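Local coordinates for LYND (Lyngbya aestuarii, PDB 4V1T), which probably catalyses the ATP-dependent cyclodehydration of residues in a precursor peptide to azoline heterocycles, as a YcaO-family heterocyclase, at residues B[214-219]-B[385-390]; B[159-164]-B[192-197]; B[289-294]-B[298-303]. One frame throughout, in Å; residues are numbered along the deposited sequence.

Interaction 1: B[214-219]-B[385-390]; sequences NREVEA and AGHSFG
E216 meets both H387 and F389, offering its CB to the phenylalanine and one carboxylate oxygen to the histidine. The apolar half is a contact at the base of the two side chains: E216 CB lies 4.2 Å from F389 CB, and both bonds from the backbone point across the gap toward the opposing segment. In each residue CG stands between the backbone N and the carbonyl carbon (chi1 71° in E216). The E216 chain then bends at chi2, which brings OE2 to 4.1 Å from H387 CE1. Carboxylate and imidazole planes stand 78° apart, so the two groups cross rather than stack, and no salt bridge forms: OE2 and H387 NE2 remain 4.8 Å apart, although the acid might still favour a protonated imidazole.

The histidine is steadied from its own segment, where H387 ND1 donates to S388 O at 3.1 Å, with the acceptor close to the ring plane. The backbone N of N214 also approaches F389 CD2, obliquely, at 4.5 Å, while the N214 amide ND2 is held by G364 O. R215 occupies the N-cap position and turns away from the contact; its carbonyl O accepts from A219 N to close the first turn, and R215 NH1 pairs with E218 OE2 at 3.0 Å in a salt bridge, tilted 25° from the guanidinium plane. Beyond the segments, G390 O accepts from R223 NH1, one more tie between the loop and this helix.

No hydrogen bond spans the two segments, and the touching residues are all partly exposed. This is a loose surface junction at the start of helix 216-225, where the first helical turn meets the irregular loop that leaves strand 381-385.

Interaction 2: B[159-164]-B[192-197]; sequences DDYLQP and LGPVFV
A type I beta turn from D160 to Q163 faces strand 189-196 from a distance, the nearest CA atoms, of Y161 and G193, being 10.2 Å apart, so the gap is bridged by a side chain. An Asx turn is built into the beta turn: D160 OD2 accepts from L162 N at 3.0 Å, on the anti side of the carboxylate. Next to it, Q163 NE2 donates to the syn lone pair of D159 OD1 at 2.7 Å, tying the two ends of the loop together.

From this braced loop Y161 reaches to the mixed sheet. Its phenol spans the space between strands 180-184 and 189-196 and helix 204-213, touching L182, K184, L207 and L211, and CE2 comes within 4.4 Å of P194 CD. The hydroxyl is the polar tip of a side chain packed mainly among apolar groups. Y161 OH donates to G193 O at 2.6 Å, meeting the carbonyl at a C=O...O angle of 151° and only 17° from its plane; the acceptor lies at the edge of the phenol, in the plane of its ring.

G193 takes a positive phi, at which a side chain would jam against the preceding carbonyl O, and the peptide bond that follows is cis; P194 CG rests 3.3 Å above the ring plane of F196, offset toward its rim.

Interaction 3: B[289-294]-B[298-303]; sequences KIITLN and LDLKSH
T292 OG1 is gripped twice, by H303 NE2 at 2.8 Å and by a water at 2.7 Å. With OG1 standing between the backbone N and the carbonyl carbon (chi1 57°), the hydroxyl faces the imidazole, which meets it edge-on, in the ring plane, the two side chains crossing at about a right angle. The T292 methyl also touches the ring, CG2 lying 3.4 Å from H303 NE2, while OG1 packs beside K301 CB. A second edge atom, H303 CD2, comes within 3.1 Å of I290 O, and H303 ND1 bonds to S360 OG, so both ring nitrogens are engaged and the ring's rotation is fixed.

These side chains ride on a regular antiparallel hairpin. The hydrogen-bonded pairs are I290 with H303, T292 with K301 and N294 with D299, the first two each joined by a reciprocal pair of bonds. H303 N donates to I290 O at 2.8 Å, and T292 N to K301 O in return for the bond from K301 N to T292 O. CA-H...O contacts fill the spaces between.

The opposite face, carrying I291, L293, L300 and S302, is largely apolar. I291 CG2 packs on L300 CG at 4.2 Å, and L293 CD1 meets both L300 CD1 and L298 CD1.

Without the imidazole, as with an alanine here, T292 OG1 and S360 OG would probably lose the partner they share, and a gap would be likely to open beside I290 and T292. Hydrogen bonds from T292 through H303 to S360 thus tie one face to the loop at S360, while the mainly apolar face packs on the second subunit, L300 against L300 of that chain; N294 also reaches Q29 of that subunit.

Overall arrangement
Interactions 2 and 3 lie in the same mixed sheet, with centres 14 Å apart: strands 189-196 and 289-294 are neighbours, L192 O probably accepting from I291 N at 2.8 Å, and P194 packs against I290. Interaction 1 joins interaction 2 through R215, whose NH1 forms a salt bridge with D160 OD2 at 2.8 Å. Interactions 1 and 3 do not touch (nearest atoms about 8 Å apart), but both hold the chain between S360 and G364. The zinc ion, held by C203, C206, C311 and C314, is about 11 Å from the P194 side chain; the H387 side chain is about 12 Å from a bound magnesium ion and about 13 Å from ADP.

Interaction 1: B[214-219]-B[385-390]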
# COMPACT_ATOMS: atom_id res chain seq x y z
N ASN B 214 -0.92 4.79 -22.86
CA ASN B 214 -1.70 5.28 -21.73
C ASN B 214 -2.42 6.61 -22.01
O ASN B 214 -2.96 7.22 -21.09
CB ASN B 214 -0.79 5.41 -20.50
CG ASN B 214 -0.20 4.09 -20.08
OD1 ASN B 214 -0.83 3.04 -20.23
ND2 ASN B 214 1.01 4.12 -19.54
N ARG B 215 -2.40 7.05 -23.26
CA ARG B 215 -3.13 8.24 -23.69
C ARG B 215 -4.08 7.88 -24.82
O ARG B 215 -3.94 8.38 -25.94
CB ARG B 215 -2.18 9.33 -24.15
CG ARG B 215 -1.27 9.91 -23.09
CD ARG B 215 -0.80 11.28 -23.55
NE ARG B 215 0.30 11.79 -22.75
CZ ARG B 215 1.15 12.73 -23.16
NH1 ARG B 215 1.03 13.25 -24.38
NH2 ARG B 215 2.13 13.13 -22.37
N GLU B 216 -5.04 7.01 -24.54
CA GLU B 216 -5.88 6.45 -25.59
C GLU B 216 -6.82 7.50 -26.19
O GLU B 216 -7.14 7.45 -27.38
CB GLU B 216 -6.68 5.26 -25.07
CG GLU B 216 -7.78 5.63 -24.09
CD GLU B 216 -7.26 5.92 -22.71
OE1 GLU B 216 -6.02 5.94 -22.52
OE2 GLU B 216 -8.09 6.12 -21.80
N VAL B 217 -7.28 8.45 -25.37
CA VAL B 217 -8.11 9.54 -25.87
C VAL B 217 -7.33 10.36 -26.88
O VAL B 217 -7.79 10.61 -28.00
CB VAL B 217 -8.60 10.45 -24.74
CG1 VAL B 217 -9.33 11.67 -25.30
CG2 VAL B 217 -9.51 9.69 -23.79
N GLU B 218 -6.13 10.78 -26.48
CA GLU B 218 -5.25 11.54 -27.36
C GLU B 218 -4.96 10.76 -28.64
O GLU B 218 -5.07 11.29 -29.74
CB GLU B 218 -3.94 11.87 -26.63
CG GLU B 218 -2.99 12.77 -27.42
CD GLU B 218 -1.60 12.88 -26.79
OE1 GLU B 218 -0.75 11.99 -27.02
OE2 GLU B 218 -1.36 13.88 -26.07
N ALA B 219 -4.60 9.49 -28.48
CA ALA B 219 -4.23 8.64 -29.60
C ALA B 219 -5.39 8.47 -30.58
O ALA B 219 -5.18 8.41 -31.80
CB ALA B 219 -3.76 7.28 -29.10
N ALA B 385 -8.79 -3.32 -12.24
CA ALA B 385 -7.49 -2.92 -12.75
C ALA B 385 -7.73 -2.15 -14.03
O ALA B 385 -8.30 -2.66 -14.99
CB ALA B 385 -6.61 -4.13 -13.00
N GLY B 386 -7.22 -0.93 -14.09
CA GLY B 386 -7.53 -0.04 -15.20
C GLY B 386 -7.12 -0.58 -16.56
O GLY B 386 -6.02 -1.13 -16.73
N HIS B 387 -8.02 -0.41 -17.51
CA HIS B 387 -7.88 -0.95 -18.86
C HIS B 387 -6.80 -0.25 -19.69
O HIS B 387 -6.39 0.87 -19.37
CB HIS B 387 -9.21 -0.88 -19.60
CG HIS B 387 -9.66 0.51 -19.90
ND1 HIS B 387 -9.09 1.28 -20.90
CD2 HIS B 387 -10.61 1.29 -19.33
CE1 HIS B 387 -9.67 2.46 -20.93
NE2 HIS B 387 -10.60 2.50 -19.99
N SER B 388 -6.34 -0.92 -20.75
CA SER B 388 -5.30 -0.37 -21.62
C SER B 388 -5.90 0.28 -22.88
O SER B 388 -6.60 1.29 -22.77
CB SER B 388 -4.27 -1.45 -21.98
OG SER B 388 -3.42 -1.75 -20.89
N PHE B 389 -5.64 -0.28 -24.06
CA PHE B 389 -6.02 0.40 -25.30
C PHE B 389 -6.22 -0.52 -26.50
O PHE B 389 -5.78 -1.66 -26.52
CB PHE B 389 -4.99 1.47 -25.65
CG PHE B 389 -3.58 0.95 -25.74
CD1 PHE B 389 -3.13 0.30 -26.89
CD2 PHE B 389 -2.70 1.10 -24.68
CE1 PHE B 389 -1.83 -0.18 -26.98
CE2 PHE B 389 -1.41 0.62 -24.77
CZ PHE B 389 -0.97 -0.02 -25.92
N GLY B 390 -6.93 0.06 -27.44
CA GLY B 390 -7.19 -0.48 -28.75
C GLY B 390 -7.06 0.66 -29.72
O GLY B 390 -7.01 1.82 -29.33

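Interaction 2: B[159-164]-B[192-197]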
# COMPACT_ATOMS: atom_id res chain seq x y z
N ASP B 159 6.68 20.96 -22.94
CA ASP B 159 5.28 21.14 -22.54
C ASP B 159 4.54 19.81 -22.63
O ASP B 159 3.44 19.67 -22.10
CB ASP B 159 4.59 22.21 -23.40
CG ASP B 159 4.67 21.91 -24.89
OD1 ASP B 159 5.59 21.19 -25.32
OD2 ASP B 159 3.81 22.40 -25.64
N ASP B 160 5.15 18.84 -23.30
CA ASP B 160 4.57 17.50 -23.40
C ASP B 160 5.68 16.49 -23.61
O ASP B 160 6.64 16.76 -24.33
CB ASP B 160 3.55 17.44 -24.54
CG ASP B 160 2.63 16.24 -24.43
OD1 ASP B 160 1.58 16.34 -23.76
OD2 ASP B 160 2.96 15.19 -25.02
N TYR B 161 5.53 15.31 -23.00
CA TYR B 161 6.56 14.28 -23.08
C TYR B 161 6.53 13.47 -24.39
O TYR B 161 7.38 12.62 -24.60
CB TYR B 161 6.46 13.34 -21.89
CG TYR B 161 7.26 13.80 -20.69
CD1 TYR B 161 7.27 15.13 -20.30
CD2 TYR B 161 8.01 12.91 -19.94
CE1 TYR B 161 8.00 15.56 -19.19
CE2 TYR B 161 8.75 13.32 -18.84
CZ TYR B 161 8.74 14.64 -18.47
OH TYR B 161 9.46 15.04 -17.38
N LEU B 162 5.55 13.75 -25.25
CA LEU B 162 5.48 13.10 -26.56
C LEU B 162 5.76 14.08 -27.69
O LEU B 162 5.41 13.82 -28.84
CB LEU B 162 4.11 12.43 -26.76
CG LEU B 162 3.84 11.15 -25.96
CD1 LEU B 162 2.43 10.65 -26.25
CD2 LEU B 162 4.86 10.07 -26.28
N GLN B 163 6.40 15.20 -27.37
CA GLN B 163 6.83 16.14 -28.40
C GLN B 163 7.77 15.43 -29.38
O GLN B 163 8.79 14.89 -28.97
CB GLN B 163 7.55 17.34 -27.79
CG GLN B 163 6.62 18.40 -27.22
CD GLN B 163 5.98 19.25 -28.31
OE1 GLN B 163 6.07 18.93 -29.49
NE2 GLN B 163 5.33 20.35 -27.92
N PRO B 164 7.42 15.43 -30.68
CA PRO B 164 8.21 14.66 -31.65
C PRO B 164 9.70 15.04 -31.73
O PRO B 164 10.50 14.21 -32.14
CB PRO B 164 7.51 14.94 -33.00
CG PRO B 164 6.60 16.08 -32.76
CD PRO B 164 6.23 16.03 -31.31
N LEU B 192 8.69 15.54 -13.76
CA LEU B 192 10.09 15.73 -13.46
C LEU B 192 10.83 14.40 -13.65
O LEU B 192 10.53 13.41 -13.00
CB LEU B 192 10.24 16.25 -12.03
CG LEU B 192 11.65 16.43 -11.48
CD1 LEU B 192 12.46 17.42 -12.30
CD2 LEU B 192 11.60 16.87 -10.02
N GLY B 193 11.79 14.39 -14.56
CA GLY B 193 12.52 13.18 -14.90
C GLY B 193 11.92 12.53 -16.13
O GLY B 193 10.91 13.00 -16.66
N PRO B 194 12.54 11.44 -16.59
CA PRO B 194 13.72 10.87 -15.97
C PRO B 194 15.02 11.52 -16.40
O PRO B 194 15.03 12.37 -17.30
CB PRO B 194 13.69 9.43 -16.46
CG PRO B 194 13.16 9.56 -17.84
CD PRO B 194 12.16 10.70 -17.81
N VAL B 195 16.10 11.12 -15.73
CA VAL B 195 17.43 11.27 -16.28
C VAL B 195 17.67 10.05 -17.16
O VAL B 195 17.66 8.92 -16.67
CB VAL B 195 18.51 11.35 -15.17
CG1 VAL B 195 19.91 11.17 -15.76
CG2 VAL B 195 18.40 12.67 -14.43
N PHE B 196 17.88 10.30 -18.45
CA PHE B 196 18.23 9.25 -19.40
C PHE B 196 19.74 9.05 -19.42
O PHE B 196 20.48 9.98 -19.72
CB PHE B 196 17.74 9.60 -20.81
CG PHE B 196 16.25 9.77 -20.91
CD1 PHE B 196 15.41 8.67 -21.00
CD2 PHE B 196 15.68 11.04 -20.93
CE1 PHE B 196 14.05 8.83 -21.11
CE2 PHE B 196 14.31 11.20 -21.05
CZ PHE B 196 13.49 10.10 -21.14
N VAL B 197 20.18 7.84 -19.10
CA VAL B 197 21.59 7.47 -19.22
C VAL B 197 21.72 6.39 -20.31
O VAL B 197 21.39 5.23 -20.07
CB VAL B 197 22.16 6.93 -17.89
CG1 VAL B 197 23.66 6.73 -18.02
CG2 VAL B 197 21.86 7.89 -16.75

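Interaction 3: B[289-294]-B[298-303]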
# COMPACT_ATOMS: atom_id res chain seq x y z
N LYS B 289 13.34 7.24 -13.57
CA LYS B 289 12.20 7.58 -12.73
C LYS B 289 11.54 8.84 -13.22
O LYS B 289 12.22 9.79 -13.59
CB LYS B 289 12.63 7.81 -11.28
CG LYS B 289 12.19 6.74 -10.29
CD LYS B 289 12.18 7.28 -8.87
CE LYS B 289 13.58 7.66 -8.38
NZ LYS B 289 13.53 8.60 -7.22
N ILE B 290 10.21 8.87 -13.19
CA ILE B 290 9.47 10.10 -13.43
C ILE B 290 8.66 10.44 -12.18
O ILE B 290 8.01 9.59 -11.59
CB ILE B 290 8.54 9.98 -14.64
CG1 ILE B 290 9.36 9.70 -15.89
CG2 ILE B 290 7.74 11.28 -14.81
CD1 ILE B 290 8.53 9.36 -17.11
N ILE B 291 8.71 11.71 -11.81
CA ILE B 291 7.92 12.22 -10.70
C ILE B 291 6.82 13.12 -11.23
O ILE B 291 7.10 14.04 -12.00
CB ILE B 291 8.78 13.06 -9.73
CG1 ILE B 291 9.91 12.20 -9.18
CG2 ILE B 291 7.92 13.67 -8.62
CD1 ILE B 291 9.47 11.09 -8.26
N THR B 292 5.59 12.85 -10.83
CA THR B 292 4.47 13.72 -11.16
C THR B 292 3.98 14.38 -9.89
O THR B 292 3.68 13.70 -8.91
CB THR B 292 3.31 12.98 -11.86
OG1 THR B 292 2.86 11.90 -11.03
CG2 THR B 292 3.77 12.43 -13.19
N LEU B 293 3.91 15.71 -9.90
CA LEU B 293 3.36 16.48 -8.81
C LEU B 293 2.12 17.22 -9.31
O LEU B 293 2.23 18.25 -9.99
CB LEU B 293 4.38 17.46 -8.25
CG LEU B 293 3.89 18.44 -7.18
CD1 LEU B 293 3.41 17.70 -5.95
CD2 LEU B 293 4.97 19.44 -6.81
N ASN B 294 0.96 16.69 -8.97
CA ASN B 294 -0.30 17.33 -9.30
C ASN B 294 -0.51 18.54 -8.41
O ASN B 294 -0.56 18.41 -7.19
CB ASN B 294 -1.45 16.34 -9.16
CG ASN B 294 -2.71 16.81 -9.86
OD1 ASN B 294 -3.07 17.98 -9.81
ND2 ASN B 294 -3.38 15.89 -10.52
N LEU B 298 -3.62 17.62 -4.59
CA LEU B 298 -2.26 17.48 -4.13
C LEU B 298 -1.90 16.00 -4.10
O LEU B 298 -2.53 15.23 -3.38
CB LEU B 298 -2.08 18.15 -2.77
CG LEU B 298 -0.65 18.42 -2.32
CD1 LEU B 298 0.20 19.01 -3.44
CD2 LEU B 298 -0.66 19.35 -1.12
N ASP B 299 -0.91 15.62 -4.90
CA ASP B 299 -0.48 14.23 -4.97
C ASP B 299 0.87 14.12 -5.67
O ASP B 299 1.15 14.85 -6.62
CB ASP B 299 -1.53 13.38 -5.70
CG ASP B 299 -1.36 11.88 -5.44
OD1 ASP B 299 -0.81 11.50 -4.39
OD2 ASP B 299 -1.81 11.09 -6.30
N LEU B 300 1.70 13.19 -5.19
CA LEU B 300 3.04 12.98 -5.72
C LEU B 300 3.22 11.49 -5.97
O LEU B 300 3.10 10.69 -5.06
CB LEU B 300 4.08 13.51 -4.74
CG LEU B 300 5.57 13.56 -5.12
CD1 LEU B 300 6.28 14.74 -4.45
CD2 LEU B 300 6.28 12.25 -4.77
N LYS B 301 3.50 11.14 -7.22
CA LYS B 301 3.71 9.75 -7.62
C LYS B 301 5.10 9.56 -8.25
O LYS B 301 5.56 10.42 -9.00
CB LYS B 301 2.65 9.33 -8.64
CG LYS B 301 1.31 8.90 -8.06
CD LYS B 301 0.23 8.90 -9.14
CE LYS B 301 -0.78 7.78 -8.97
NZ LYS B 301 -0.38 6.54 -9.71
N SER B 302 5.73 8.43 -7.94
CA SER B 302 6.96 8.01 -8.60
C SER B 302 6.64 6.91 -9.59
O SER B 302 5.96 5.95 -9.26
CB SER B 302 8.00 7.51 -7.59
OG SER B 302 8.29 8.52 -6.65
N HIS B 303 7.14 7.07 -10.80
CA HIS B 303 6.85 6.13 -11.89
C HIS B 303 8.15 5.52 -12.42
O HIS B 303 9.02 6.25 -12.90
CB HIS B 303 6.09 6.83 -13.02
CG HIS B 303 5.00 7.74 -12.53
ND1 HIS B 303 3.70 7.32 -12.40
CD2 HIS B 303 5.02 9.03 -12.13
CE1 HIS B 303 2.96 8.32 -11.96
NE2 HIS B 303 3.74 9.37 -11.78
O HOH W 1 11.24 8.74 -6.22
O HOH W 2 0.88 12.96 -9.49